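Local atomic coordinates of Ketoacyl_synth_N domain-containing protein (Photorhabdus luminescens subsp. laumondii, PDB entry 6SMO), a protein that probably takes part in polyketide chain elongation as a ketoacyl-synthase-family subunit, paired with a second such subunit and binding a polyketide-like ligand. Residues R95-F104 / G176-E187; K205-K213 / R356-C364. All blocks are in the same frame, centred on the assembly; numbering follows the deposited sequence.

Interaction 1. Residues R95-F104 / G176-E187; sequences RVGIYVGNCF and GVAEVMLCGASE
M181 folds back over the backbone of G97, its SD 3.5 Å from G97 CA where no side chain intervenes. The bend at chi2 (-69°) also brings SD and CE beside Y99; this Met-aromatic contact, with SD 4.9 Å from the ring centroid, is oblique. On the other face of the sheet V96 and V180 lie side by side, and V96 CG1 meets L182 CD2 at 4.1 Å. Between these buried layers L182 bonds through both its backbone N and O, giving its N to G97 O (3.0 Å) and accepting from Y99 N, within a longer run of such bonds. Strands 96-101 and 180-187 thus form a parallel pair in the central sheet of the thiolase-like fold. Past the end of strand 96-101, side chains take over: N102 ND2 reaches S186 O at 2.8 Å, while E187 OE1, also bonded to S315, accepts C103 N on its syn side at 3.0 Å. Ahead of the two strands the contact is partly exposed, and charged and polar groups dominate. There R95 and E179 form a salt bridge, NE to OE2 2.6 Å, with guanidinium and carboxylate nearly coplanar (18°). R95 NH2 donates to G176 O in the guanidinium plane.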
ATOM      1  N   ARG C  95      -4.383  15.530 -12.464  1.00 39.16           N
ATOM      2  CA  ARG C  95      -5.837  15.409 -12.163  1.00 38.46           C
ATOM      3  C   ARG C  95      -6.344  13.993 -12.481  1.00 37.30           C
ATOM      4  O   ARG C  95      -7.563  13.849 -12.708  1.00 37.25           O
ATOM      5  CB  ARG C  95      -6.628  16.451 -12.962  1.00 39.22           C
ATOM      6  CG  ARG C  95      -6.188  17.892 -12.736  1.00 39.66           C
ATOM      7  CD  ARG C  95      -6.252  18.331 -11.284  1.00 39.73           C
ATOM      8  NE  ARG C  95      -7.575  18.164 -10.695  1.00 39.54           N
ATOM      9  CZ  ARG C  95      -7.875  18.381  -9.417  1.00 39.42           C
ATOM     10  NH1 ARG C  95      -6.940  18.774  -8.566  1.00 39.79           N
ATOM     11  NH2 ARG C  95      -9.112  18.201  -8.991  1.00 39.05           N
ATOM     12  N   VAL C  96      -5.459  12.988 -12.485  1.00 35.98           N
ATOM     13  CA  VAL C  96      -5.822  11.554 -12.708  1.00 35.37           C
ATOM     14  C   VAL C  96      -5.086  10.692 -11.676  1.00 34.69           C
ATOM     15  O   VAL C  96      -3.845  10.796 -11.600  1.00 34.84           O
ATOM     16  CB  VAL C  96      -5.504  11.085 -14.142  1.00 35.53           C
ATOM     17  CG1 VAL C  96      -6.030   9.679 -14.393  1.00 35.27           C
ATOM     18  CG2 VAL C  96      -6.039  12.047 -15.192  1.00 35.92           C
ATOM     19  N   GLY C  97      -5.830   9.875 -10.920  1.00 33.99           N
ATOM     20  CA  GLY C  97      -5.298   8.961  -9.891  1.00 33.57           C
ATOM     21  C   GLY C  97      -5.608   7.508 -10.212  1.00 32.96           C
ATOM     22  O   GLY C  97      -6.375   7.261 -11.165  1.00 32.53           O
ATOM     23  N   ILE C  98      -5.022   6.580  -9.448  1.00 32.41           N
ATOM     24  CA  ILE C  98      -5.175   5.103  -9.616  1.00 31.87           C
ATOM     25  C   ILE C  98      -5.449   4.483  -8.242  1.00 31.48           C
ATOM     26  O   ILE C  98      -4.555   4.559  -7.380  1.00 31.64           O
ATOM     27  CB  ILE C  98      -3.919   4.488 -10.268  1.00 31.94           C
ATOM     28  CG1 ILE C  98      -3.546   5.180 -11.582  1.00 32.02           C
ATOM     29  CG2 ILE C  98      -4.092   2.987 -10.458  1.00 32.06           C
ATOM     30  CD1 ILE C  98      -2.083   5.067 -11.934  1.00 32.27           C
ATOM     31  N   TYR C  99      -6.633   3.886  -8.055  1.00 31.13           N
ATOM     32  CA  TYR C  99      -7.039   3.176  -6.813  1.00 30.84           C
ATOM     33  C   TYR C  99      -7.095   1.668  -7.081  1.00 30.76           C
ATOM     34  O   TYR C  99      -7.792   1.244  -8.022  1.00 30.21           O
ATOM     35  CB  TYR C  99      -8.366   3.724  -6.282  1.00 30.77           C
ATOM     36  CG  TYR C  99      -8.198   4.834  -5.277  1.00 30.65           C
ATOM     37  CD1 TYR C  99      -7.754   6.088  -5.667  1.00 30.60           C
ATOM     38  CD2 TYR C  99      -8.459   4.629  -3.931  1.00 30.37           C
ATOM     39  CE1 TYR C  99      -7.586   7.113  -4.750  1.00 30.54           C
ATOM     40  CE2 TYR C  99      -8.296   5.643  -3.002  1.00 30.30           C
ATOM     41  CZ  TYR C  99      -7.858   6.890  -3.412  1.00 30.34           C
ATOM     42  OH  TYR C  99      -7.696   7.896  -2.504  1.00 30.46           O
ATOM     43  N   VAL C 100      -6.344   0.895  -6.292  1.00 30.78           N
ATOM     44  CA  VAL C 100      -6.219  -0.578  -6.497  1.00 30.87           C
ATOM     45  C   VAL C 100      -6.563  -1.343  -5.217  1.00 30.90           C
ATOM     46  O   VAL C 100      -6.375  -0.801  -4.138  1.00 30.74           O
ATOM     47  CB  VAL C 100      -4.791  -0.933  -6.964  1.00 30.93           C
ATOM     48  CG1 VAL C 100      -4.649  -2.356  -7.468  1.00 30.81           C
ATOM     49  CG2 VAL C 100      -4.266   0.040  -7.998  1.00 31.21           C
ATOM     50  N   GLY C 101      -7.113  -2.544  -5.387  1.00 31.49           N
ATOM     51  CA  GLY C 101      -7.404  -3.521  -4.322  1.00 31.68           C
ATOM     52  C   GLY C 101      -6.686  -4.832  -4.592  1.00 32.37           C
ATOM     53  O   GLY C 101      -6.939  -5.428  -5.657  1.00 32.68           O
ATOM     54  N   ASN C 102      -5.801  -5.253  -3.686  1.00 32.88           N
ATOM     55  CA  ASN C 102      -5.002  -6.501  -3.820  1.00 33.47           C
ATOM     56  C   ASN C 102      -4.606  -7.003  -2.429  1.00 34.22           C
ATOM     57  O   ASN C 102      -4.045  -6.203  -1.655  1.00 34.47           O
ATOM     58  CB  ASN C 102      -3.770  -6.291  -4.702  1.00 33.68           C
ATOM     59  CG  ASN C 102      -2.949  -7.553  -4.865  1.00 33.75           C
ATOM     60  OD1 ASN C 102      -1.819  -7.626  -4.389  1.00 33.93           O
ATOM     61  ND2 ASN C 102      -3.517  -8.555  -5.513  1.00 33.81           N
ATOM     62  N   CYS C 103      -4.866  -8.284  -2.147  1.00 35.16           N
ATOM     63  CA  CYS C 103      -4.728  -8.920  -0.809  1.00 35.58           C
ATOM     64  C   CYS C 103      -3.478  -9.811  -0.749  1.00 36.38           C
ATOM     65  O   CYS C 103      -2.698  -9.655   0.212  1.00 37.01           O
ATOM     66  CB  CYS C 103      -5.972  -9.735  -0.474  1.00 35.94           C
ATOM     67  SG  CYS C 103      -7.497  -8.756  -0.487  1.00 36.34           S
ATOM     68  N   PHE C 104      -3.294 -10.703  -1.729  1.00 36.62           N
ATOM     69  CA  PHE C 104      -2.304 -11.816  -1.692  1.00 37.08           C
ATOM     70  C   PHE C 104      -0.951 -11.397  -2.287  1.00 37.23           C
ATOM     71  O   PHE C 104       0.027 -12.148  -2.092  1.00 37.52           O
ATOM     72  CB  PHE C 104      -2.855 -13.053  -2.407  1.00 37.28           C
ATOM     73  CG  PHE C 104      -3.801 -13.875  -1.570  1.00 37.59           C
ATOM     74  CD1 PHE C 104      -3.317 -14.762  -0.620  1.00 37.75           C
ATOM     75  CD2 PHE C 104      -5.174 -13.755  -1.723  1.00 37.78           C
ATOM     76  CE1 PHE C 104      -4.186 -15.516   0.153  1.00 38.16           C
ATOM     77  CE2 PHE C 104      -6.041 -14.510  -0.947  1.00 38.15           C
ATOM     78  CZ  PHE C 104      -5.546 -15.389  -0.011  1.00 38.30           C
ATOM     79  N   GLY C 176     -12.872  16.764  -4.815  1.00 41.43           N
ATOM     80  CA  GLY C 176     -12.214  17.530  -5.893  1.00 41.03           C
ATOM     81  C   GLY C 176     -10.703  17.367  -5.878  1.00 40.46           C
ATOM     82  O   GLY C 176     -10.005  18.360  -6.163  1.00 40.82           O
ATOM     83  N   VAL C 177     -10.215  16.158  -5.578  1.00 39.76           N
ATOM     84  CA  VAL C 177      -8.761  15.814  -5.544  1.00 39.69           C
ATOM     85  C   VAL C 177      -8.295  15.525  -6.978  1.00 38.96           C
ATOM     86  O   VAL C 177      -7.163  15.922  -7.319  1.00 39.33           O
ATOM     87  CB  VAL C 177      -8.473  14.620  -4.610  1.00 39.73           C
ATOM     88  CG1 VAL C 177      -6.986  14.299  -4.543  1.00 39.88           C
ATOM     89  CG2 VAL C 177      -9.027  14.843  -3.210  1.00 39.81           C
ATOM     90  N   ALA C 178      -9.132  14.850  -7.772  1.00 37.69           N
ATOM     91  CA  ALA C 178      -8.869  14.503  -9.189  1.00 37.81           C
ATOM     92  C   ALA C 178     -10.186  14.469  -9.975  1.00 37.54           C
ATOM     93  O   ALA C 178     -11.246  14.285  -9.347  1.00 37.82           O
ATOM     94  CB  ALA C 178      -8.148  13.180  -9.263  1.00 37.72           C
ATOM     95  N   GLU C 179     -10.110  14.640 -11.299  1.00 37.72           N
ATOM     96  CA  GLU C 179     -11.274  14.633 -12.229  1.00 38.21           C
ATOM     97  C   GLU C 179     -11.552  13.204 -12.711  1.00 37.18           C
ATOM     98  O   GLU C 179     -12.738  12.871 -12.878  1.00 36.95           O
ATOM     99  CB  GLU C 179     -11.033  15.551 -13.430  1.00 39.14           C
ATOM    100  CG  GLU C 179     -11.603  16.943 -13.247  1.00 40.36           C
ATOM    101  CD  GLU C 179     -11.000  17.713 -12.086  1.00 41.09           C
ATOM    102  OE1 GLU C 179     -11.758  18.105 -11.178  1.00 42.00           O
ATOM    103  OE2 GLU C 179      -9.770  17.917 -12.093  1.00 42.18           O
ATOM    104  N   VAL C 180     -10.500  12.414 -12.951  1.00 36.51           N
ATOM    105  CA  VAL C 180     -10.587  11.000 -13.431  1.00 36.00           C
ATOM    106  C   VAL C 180      -9.915  10.090 -12.396  1.00 35.37           C
ATOM    107  O   VAL C 180      -8.971  10.554 -11.728  1.00 35.22           O
ATOM    108  CB  VAL C 180      -9.946  10.836 -14.825  1.00 36.10           C
ATOM    109  CG1 VAL C 180     -10.253   9.475 -15.431  1.00 35.95           C
ATOM    110  CG2 VAL C 180     -10.367  11.946 -15.777  1.00 36.62           C
ATOM    111  N   MET C 181     -10.393   8.847 -12.273  1.00 35.10           N
ATOM    112  CA  MET C 181      -9.839   7.817 -11.352  1.00 35.41           C
ATOM    113  C   MET C 181      -9.946   6.429 -11.996  1.00 35.50           C
ATOM    114  O   MET C 181     -11.067   6.035 -12.368  1.00 36.20           O
ATOM    115  CB  MET C 181     -10.591   7.806 -10.018  1.00 35.64           C
ATOM    116  CG  MET C 181     -10.116   8.865  -9.045  1.00 36.04           C
ATOM    117  SD  MET C 181      -8.445   8.529  -8.440  1.00 36.31           S
ATOM    118  CE  MET C 181      -8.240   9.871  -7.272  1.00 36.86           C
ATOM    119  N   LEU C 182      -8.815   5.725 -12.109  1.00 35.24           N
ATOM    120  CA  LEU C 182      -8.748   4.300 -12.529  1.00 35.34           C
ATOM    121  C   LEU C 182      -8.825   3.425 -11.273  1.00 35.18           C
ATOM    122  O   LEU C 182      -7.761   3.029 -10.758  1.00 34.85           O
ATOM    123  CB  LEU C 182      -7.452   4.047 -13.311  1.00 35.66           C
ATOM    124  CG  LEU C 182      -7.454   4.481 -14.778  1.00 36.24           C
ATOM    125  CD1 LEU C 182      -8.451   3.669 -15.589  1.00 36.43           C
ATOM    126  CD2 LEU C 182      -7.736   5.970 -14.919  1.00 36.60           C
ATOM    127  N   CYS C 183     -10.045   3.163 -10.793  1.00 35.06           N
ATOM    128  CA  CYS C 183     -10.333   2.343  -9.587  1.00 35.23           C
ATOM    129  C   CYS C 183     -10.654   0.903 -10.005  1.00 34.90           C
ATOM    130  O   CYS C 183     -11.292   0.723 -11.061  1.00 35.87           O
ATOM    131  CB  CYS C 183     -11.490   2.926  -8.783  1.00 35.53           C
ATOM    132  SG  CYS C 183     -13.081   2.831  -9.642  1.00 36.77           S
ATOM    133  N   GLY C 184     -10.229  -0.076  -9.204  1.00 34.15           N
ATOM    134  CA  GLY C 184     -10.477  -1.509  -9.456  1.00 33.98           C
ATOM    135  C   GLY C 184      -9.642  -2.403  -8.558  1.00 33.73           C
ATOM    136  O   GLY C 184      -9.190  -1.925  -7.496  1.00 33.19           O
ATOM    137  N   ALA C 185      -9.444  -3.656  -8.976  1.00 33.92           N
ATOM    138  CA  ALA C 185      -8.728  -4.706  -8.215  1.00 33.84           C
ATOM    139  C   ALA C 185      -8.146  -5.752  -9.173  1.00 34.12           C
ATOM    140  O   ALA C 185      -8.556  -5.780 -10.350  1.00 34.04           O
ATOM    141  CB  ALA C 185      -9.669  -5.336  -7.218  1.00 33.77           C
ATOM    142  N   SER C 186      -7.222  -6.575  -8.670  1.00 34.39           N
ATOM    143  CA  SER C 186      -6.563  -7.682  -9.410  1.00 35.17           C
ATOM    144  C   SER C 186      -6.013  -8.714  -8.420  1.00 35.54           C
ATOM    145  O   SER C 186      -5.595  -8.310  -7.317  1.00 35.21           O
ATOM    146  CB  SER C 186      -5.477  -7.156 -10.311  1.00 35.31           C
ATOM    147  OG  SER C 186      -4.885  -8.211 -11.055  1.00 35.38           O
ATOM    148  N   GLU C 187      -5.973  -9.978  -8.841  1.00 36.60           N
ATOM    149  CA  GLU C 187      -5.455 -11.089  -8.008  1.00 37.68           C
ATOM    150  C   GLU C 187      -4.878 -12.196  -8.897  1.00 38.93           C
ATOM    151  O   GLU C 187      -5.441 -12.470  -9.954  1.00 38.64           O
ATOM    152  CB  GLU C 187      -6.589 -11.730  -7.210  1.00 37.39           C
ATOM    153  CG  GLU C 187      -7.130 -10.892  -6.070  1.00 37.09           C
ATOM    154  CD  GLU C 187      -6.227 -10.711  -4.868  1.00 37.06           C
ATOM    155  OE1 GLU C 187      -6.565  -9.905  -4.010  1.00 36.77           O
ATOM    156  OE2 GLU C 187      -5.193 -11.371  -4.805  1.00 37.64           O
TER
HETATM  157  O   HOH W   1      -2.600 -11.503  -6.081  1.00 33.32           O

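Interaction 2. Residues K205-K213 / R356-C364; sequences KHSEVFGEK and RFSNQGHVC
A loop-to-turn contact, centred on an offset stack of two phenylalanines, joins the segment that follows helix 192-204 to the hairpin turn between strands 351-356 and 362-369. The rings of F210 and F357 lie 3.9 Å apart between centroids, with planes only 17° from parallel. F357 CD1 sits over the centre of one face of F210, whereas F210 CE1 lies toward the rim of F357; V209 CG1, from the neighbouring residue, covers the opposite face of F210. The edge of F210 is turned to the turn backbone, with CE2 3.3 Å from S358 O. Beside the stack, V209 CG2 packs against G361 CA at 3.9 Å. The polar link is the S207 hydroxyl, which donates to N359 O (2.6 Å); with OG anti to the backbone N of S207 (chi1 176°), it also accepts a weak bond from F210 N, so one oxygen connects the loop's own turn to the hairpin. On the hairpin side, S358 OG accepts G361 N at 3.3 Å, the bond that defines an ST motif, and also H362 N at 3.0 Å, which together brace the turn carrying N359. Around this contact, helix 255-261 supplies R258 beside F210 and T261 beside V363, strand 242-251 bonds through Y250 to V363, and H362 NE2 reaches V184 O of the neighbouring PKS_KS subunit.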
ATOM      1  N   LYS C 205     -12.621 -23.198   6.950  1.00 75.36           N
ATOM      2  CA  LYS C 205     -12.653 -21.977   7.805  1.00 73.50           C
ATOM      3  C   LYS C 205     -14.028 -21.305   7.718  1.00 71.49           C
ATOM      4  O   LYS C 205     -14.475 -21.012   6.590  1.00 73.18           O
ATOM      5  CB  LYS C 205     -11.550 -20.989   7.407  1.00 73.11           C
ATOM      6  CG  LYS C 205     -10.204 -21.228   8.076  1.00 73.81           C
ATOM      7  CD  LYS C 205      -9.267 -20.041   8.004  1.00 73.67           C
ATOM      8  CE  LYS C 205      -8.154 -20.102   9.030  1.00 74.05           C
ATOM      9  NZ  LYS C 205      -8.639 -19.773  10.391  1.00 74.14           N
ATOM     10  N   HIS C 206     -14.655 -21.069   8.876  1.00 68.70           N
ATOM     11  CA  HIS C 206     -15.945 -20.345   9.036  1.00 66.18           C
ATOM     12  C   HIS C 206     -15.668 -18.933   9.565  1.00 62.31           C
ATOM     13  O   HIS C 206     -14.610 -18.735  10.196  1.00 61.62           O
ATOM     14  CB  HIS C 206     -16.891 -21.132   9.958  1.00 67.89           C
ATOM     15  CG  HIS C 206     -16.671 -20.880  11.413  1.00 69.64           C
ATOM     16  ND1 HIS C 206     -15.587 -21.393  12.100  1.00 70.67           N
ATOM     17  CD2 HIS C 206     -17.390 -20.174  12.314  1.00 70.10           C
ATOM     18  CE1 HIS C 206     -15.647 -21.013  13.360  1.00 70.80           C
ATOM     19  NE2 HIS C 206     -16.744 -20.263  13.517  1.00 70.75           N
ATOM     20  N   SER C 207     -16.586 -17.995   9.311  1.00 58.88           N
ATOM     21  CA  SER C 207     -16.558 -16.605   9.839  1.00 57.55           C
ATOM     22  C   SER C 207     -17.249 -16.574  11.206  1.00 57.22           C
ATOM     23  O   SER C 207     -18.398 -17.047  11.296  1.00 56.27           O
ATOM     24  CB  SER C 207     -17.194 -15.640   8.870  1.00 56.60           C
ATOM     25  OG  SER C 207     -17.252 -14.330   9.418  1.00 55.43           O
ATOM     26  N   GLU C 208     -16.567 -16.039  12.225  1.00 57.56           N
ATOM     27  CA  GLU C 208     -17.072 -15.940  13.623  1.00 58.31           C
ATOM     28  C   GLU C 208     -18.272 -14.988  13.676  1.00 57.10           C
ATOM     29  O   GLU C 208     -19.126 -15.174  14.566  1.00 58.35           O
ATOM     30  CB  GLU C 208     -15.961 -15.468  14.563  1.00 60.21           C
ATOM     31  CG  GLU C 208     -14.850 -16.487  14.752  1.00 62.38           C
ATOM     32  CD  GLU C 208     -13.687 -16.010  15.604  1.00 64.08           C
ATOM     33  OE1 GLU C 208     -12.533 -16.336  15.260  1.00 65.72           O
ATOM     34  OE2 GLU C 208     -13.936 -15.318  16.612  1.00 65.52           O
ATOM     35  N   VAL C 209     -18.331 -14.010  12.764  1.00 54.88           N
ATOM     36  CA  VAL C 209     -19.409 -12.976  12.694  1.00 54.55           C
ATOM     37  C   VAL C 209     -20.577 -13.518  11.862  1.00 54.05           C
ATOM     38  O   VAL C 209     -21.716 -13.484  12.365  1.00 53.41           O
ATOM     39  CB  VAL C 209     -18.878 -11.646  12.122  1.00 54.12           C
ATOM     40  CG1 VAL C 209     -19.965 -10.582  12.051  1.00 54.15           C
ATOM     41  CG2 VAL C 209     -17.684 -11.130  12.912  1.00 54.15           C
ATOM     42  N   PHE C 210     -20.306 -13.997  10.643  1.00 53.39           N
ATOM     43  CA  PHE C 210     -21.330 -14.317   9.609  1.00 53.58           C
ATOM     44  C   PHE C 210     -21.779 -15.780   9.729  1.00 55.16           C
ATOM     45  O   PHE C 210     -23.003 -16.009   9.821  1.00 56.48           O
ATOM     46  CB  PHE C 210     -20.801 -13.958   8.218  1.00 52.58           C
ATOM     47  CG  PHE C 210     -20.708 -12.471   7.986  1.00 51.54           C
ATOM     48  CD1 PHE C 210     -21.855 -11.708   7.826  1.00 51.35           C
ATOM     49  CD2 PHE C 210     -19.481 -11.826   7.958  1.00 50.84           C
ATOM     50  CE1 PHE C 210     -21.778 -10.339   7.629  1.00 50.57           C
ATOM     51  CE2 PHE C 210     -19.405 -10.455   7.758  1.00 50.40           C
ATOM     52  CZ  PHE C 210     -20.552  -9.714   7.597  1.00 50.06           C
ATOM     53  N   GLY C 211     -20.837 -16.729   9.725  1.00 55.44           N
ATOM     54  CA  GLY C 211     -21.113 -18.171   9.893  1.00 56.27           C
ATOM     55  C   GLY C 211     -20.379 -19.028   8.876  1.00 56.82           C
ATOM     56  O   GLY C 211     -19.246 -18.665   8.501  1.00 55.28           O
ATOM     57  N   GLU C 212     -21.005 -20.131   8.447  1.00 58.15           N
ATOM     58  CA  GLU C 212     -20.400 -21.166   7.564  1.00 59.78           C
ATOM     59  C   GLU C 212     -20.377 -20.668   6.114  1.00 59.99           C
ATOM     60  O   GLU C 212     -21.259 -19.865   5.747  1.00 60.12           O
ATOM     61  CB  GLU C 212     -21.176 -22.480   7.671  1.00 60.46           C
ATOM     62  CG  GLU C 212     -21.037 -23.159   9.022  1.00 61.48           C
ATOM     63  CD  GLU C 212     -19.645 -23.685   9.328  1.00 62.12           C
ATOM     64  OE1 GLU C 212     -19.158 -23.447  10.451  1.00 62.74           O
ATOM     65  OE2 GLU C 212     -19.053 -24.336   8.445  1.00 64.07           O
ATOM     66  N   LYS C 213     -19.403 -21.145   5.329  1.00 60.85           N
ATOM     67  CA  LYS C 213     -19.213 -20.803   3.892  1.00 61.42           C
ATOM     68  C   LYS C 213     -20.050 -21.746   3.021  1.00 62.02           C
ATOM     69  O   LYS C 213     -20.260 -22.906   3.432  1.00 61.47           O
ATOM     70  CB  LYS C 213     -17.738 -20.925   3.492  1.00 61.50           C
ATOM     71  CG  LYS C 213     -16.813 -19.853   4.051  1.00 61.69           C
ATOM     72  CD  LYS C 213     -15.382 -19.994   3.572  1.00 62.52           C
ATOM     73  CE  LYS C 213     -14.470 -18.894   4.070  1.00 62.83           C
ATOM     74  NZ  LYS C 213     -14.703 -17.616   3.355  1.00 63.02           N
ATOM     75  N   ARG C 356     -20.707  -6.650  -0.286  1.00 41.55           N
ATOM     76  CA  ARG C 356     -19.626  -7.617   0.044  1.00 41.53           C
ATOM     77  C   ARG C 356     -19.256  -7.454   1.521  1.00 41.10           C
ATOM     78  O   ARG C 356     -19.452  -6.349   2.061  1.00 40.77           O
ATOM     79  CB  ARG C 356     -18.398  -7.392  -0.845  1.00 41.51           C
ATOM     80  CG  ARG C 356     -18.413  -8.178  -2.148  1.00 41.94           C
ATOM     81  CD  ARG C 356     -17.116  -8.934  -2.357  1.00 41.75           C
ATOM     82  NE  ARG C 356     -16.967 -10.018  -1.392  1.00 41.99           N
ATOM     83  CZ  ARG C 356     -15.851 -10.715  -1.184  1.00 41.80           C
ATOM     84  NH1 ARG C 356     -15.839 -11.680  -0.279  1.00 42.87           N
ATOM     85  NH2 ARG C 356     -14.751 -10.448  -1.869  1.00 41.32           N
ATOM     86  N   PHE C 357     -18.749  -8.518   2.146  1.00 41.30           N
ATOM     87  CA  PHE C 357     -18.208  -8.483   3.531  1.00 41.33           C
ATOM     88  C   PHE C 357     -17.143  -9.569   3.710  1.00 40.93           C
ATOM     89  O   PHE C 357     -17.137 -10.561   2.955  1.00 42.24           O
ATOM     90  CB  PHE C 357     -19.332  -8.579   4.567  1.00 42.02           C
ATOM     91  CG  PHE C 357     -20.455  -9.539   4.270  1.00 42.39           C
ATOM     92  CD1 PHE C 357     -20.324 -10.892   4.543  1.00 42.66           C
ATOM     93  CD2 PHE C 357     -21.668  -9.080   3.776  1.00 42.90           C
ATOM     94  CE1 PHE C 357     -21.370 -11.769   4.296  1.00 43.59           C
ATOM     95  CE2 PHE C 357     -22.711  -9.959   3.529  1.00 43.63           C
ATOM     96  CZ  PHE C 357     -22.560 -11.301   3.789  1.00 43.93           C
ATOM     97  N   SER C 358     -16.265  -9.359   4.695  1.00 39.04           N
ATOM     98  CA  SER C 358     -15.041 -10.159   4.958  1.00 39.01           C
ATOM     99  C   SER C 358     -15.316 -11.216   6.033  1.00 39.64           C
ATOM    100  O   SER C 358     -16.429 -11.218   6.597  1.00 39.75           O
ATOM    101  CB  SER C 358     -13.902  -9.264   5.364  1.00 38.37           C
ATOM    102  OG  SER C 358     -14.113  -8.742   6.668  1.00 38.01           O
ATOM    103  N   ASN C 359     -14.322 -12.066   6.301  1.00 40.05           N
ATOM    104  CA  ASN C 359     -14.357 -13.125   7.343  1.00 40.94           C
ATOM    105  C   ASN C 359     -14.304 -12.475   8.731  1.00 41.50           C
ATOM    106  O   ASN C 359     -15.029 -12.947   9.629  1.00 42.13           O
ATOM    107  CB  ASN C 359     -13.212 -14.125   7.158  1.00 41.40           C
ATOM    108  CG  ASN C 359     -13.373 -15.371   8.003  1.00 42.13           C
ATOM    109  OD1 ASN C 359     -14.173 -16.246   7.681  1.00 43.62           O
ATOM    110  ND2 ASN C 359     -12.607 -15.465   9.078  1.00 42.28           N
ATOM    111  N   GLN C 360     -13.478 -11.435   8.893  1.00 42.12           N
ATOM    112  CA  GLN C 360     -13.229 -10.742  10.189  1.00 42.79           C
ATOM    113  C   GLN C 360     -14.459  -9.919  10.594  1.00 42.54           C
ATOM    114  O   GLN C 360     -14.630  -9.688  11.810  1.00 42.21           O
ATOM    115  CB  GLN C 360     -11.975  -9.870  10.097  1.00 43.40           C
ATOM    116  CG  GLN C 360     -10.684 -10.673  10.005  1.00 44.29           C
ATOM    117  CD  GLN C 360     -10.360 -11.392  11.291  1.00 45.53           C
ATOM    118  OE1 GLN C 360     -10.364 -12.619  11.355  1.00 46.55           O
ATOM    119  NE2 GLN C 360     -10.086 -10.628  12.336  1.00 46.36           N
ATOM    120  N   GLY C 361     -15.267  -9.480   9.620  1.00 41.89           N
ATOM    121  CA  GLY C 361     -16.611  -8.913   9.856  1.00 41.35           C
ATOM    122  C   GLY C 361     -16.785  -7.503   9.313  1.00 40.15           C
ATOM    123  O   GLY C 361     -17.418  -6.689  10.013  1.00 40.52           O
ATOM    124  N   HIS C 362     -16.280  -7.220   8.107  1.00 38.96           N
ATOM    125  CA  HIS C 362     -16.520  -5.945   7.374  1.00 38.30           C
ATOM    126  C   HIS C 362     -17.962  -5.924   6.856  1.00 38.58           C
ATOM    127  O   HIS C 362     -18.594  -6.993   6.836  1.00 39.35           O
ATOM    128  CB  HIS C 362     -15.521  -5.762   6.221  1.00 37.56           C
ATOM    129  CG  HIS C 362     -14.185  -5.257   6.647  1.00 36.81           C
ATOM    130  ND1 HIS C 362     -13.187  -6.098   7.098  1.00 36.73           N
ATOM    131  CD2 HIS C 362     -13.674  -4.008   6.684  1.00 36.31           C
ATOM    132  CE1 HIS C 362     -12.120  -5.387   7.402  1.00 36.52           C
ATOM    133  NE2 HIS C 362     -12.394  -4.102   7.158  1.00 36.22           N
ATOM    134  N   VAL C 363     -18.460  -4.742   6.481  1.00 38.60           N
ATOM    135  CA  VAL C 363     -19.736  -4.552   5.727  1.00 39.20           C
ATOM    136  C   VAL C 363     -19.520  -3.409   4.729  1.00 39.04           C
ATOM    137  O   VAL C 363     -19.512  -2.239   5.165  1.00 39.38           O
ATOM    138  CB  VAL C 363     -20.937  -4.271   6.653  1.00 39.72           C
ATOM    139  CG1 VAL C 363     -22.193  -3.933   5.863  1.00 39.99           C
ATOM    140  CG2 VAL C 363     -21.210  -5.426   7.604  1.00 40.08           C
ATOM    141  N   CYS C 364     -19.343  -3.745   3.449  1.00 38.64           N
ATOM    142  CA  CYS C 364     -19.102  -2.790   2.336  1.00 38.28           C
ATOM    143  C   CYS C 364     -20.194  -2.953   1.274  1.00 37.48           C
ATOM    144  O   CYS C 364     -20.602  -4.102   1.015  1.00 37.35           O
ATOM    145  CB  CYS C 364     -17.724  -3.009   1.724  1.00 39.00           C
ATOM    146  SG  CYS C 364     -16.371  -2.754   2.903  1.00 40.63           S
TER

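In the fold
From the N terminus, the chain lays down strand 96-101, runs through an excursion that is about half helix and includes V129, A130, W133 and F134, which line the ligand pocket, and returns as strand 180-187, where interaction 1 closes the loop in the middle of the sheet. Helix 192-204 then leads directly into 205-213, which opens interaction 2. This second loop is longer, spanning 142 residues of helix, strand and loop before the hairpin 356-364 closes it. The two contacts are therefore in series, neither nested nor crossed. Their centres are 25 Å apart, on opposite sides of the chain's centre: one builds the sheet's interior, the other ties a post-helix loop to its C-terminal strands.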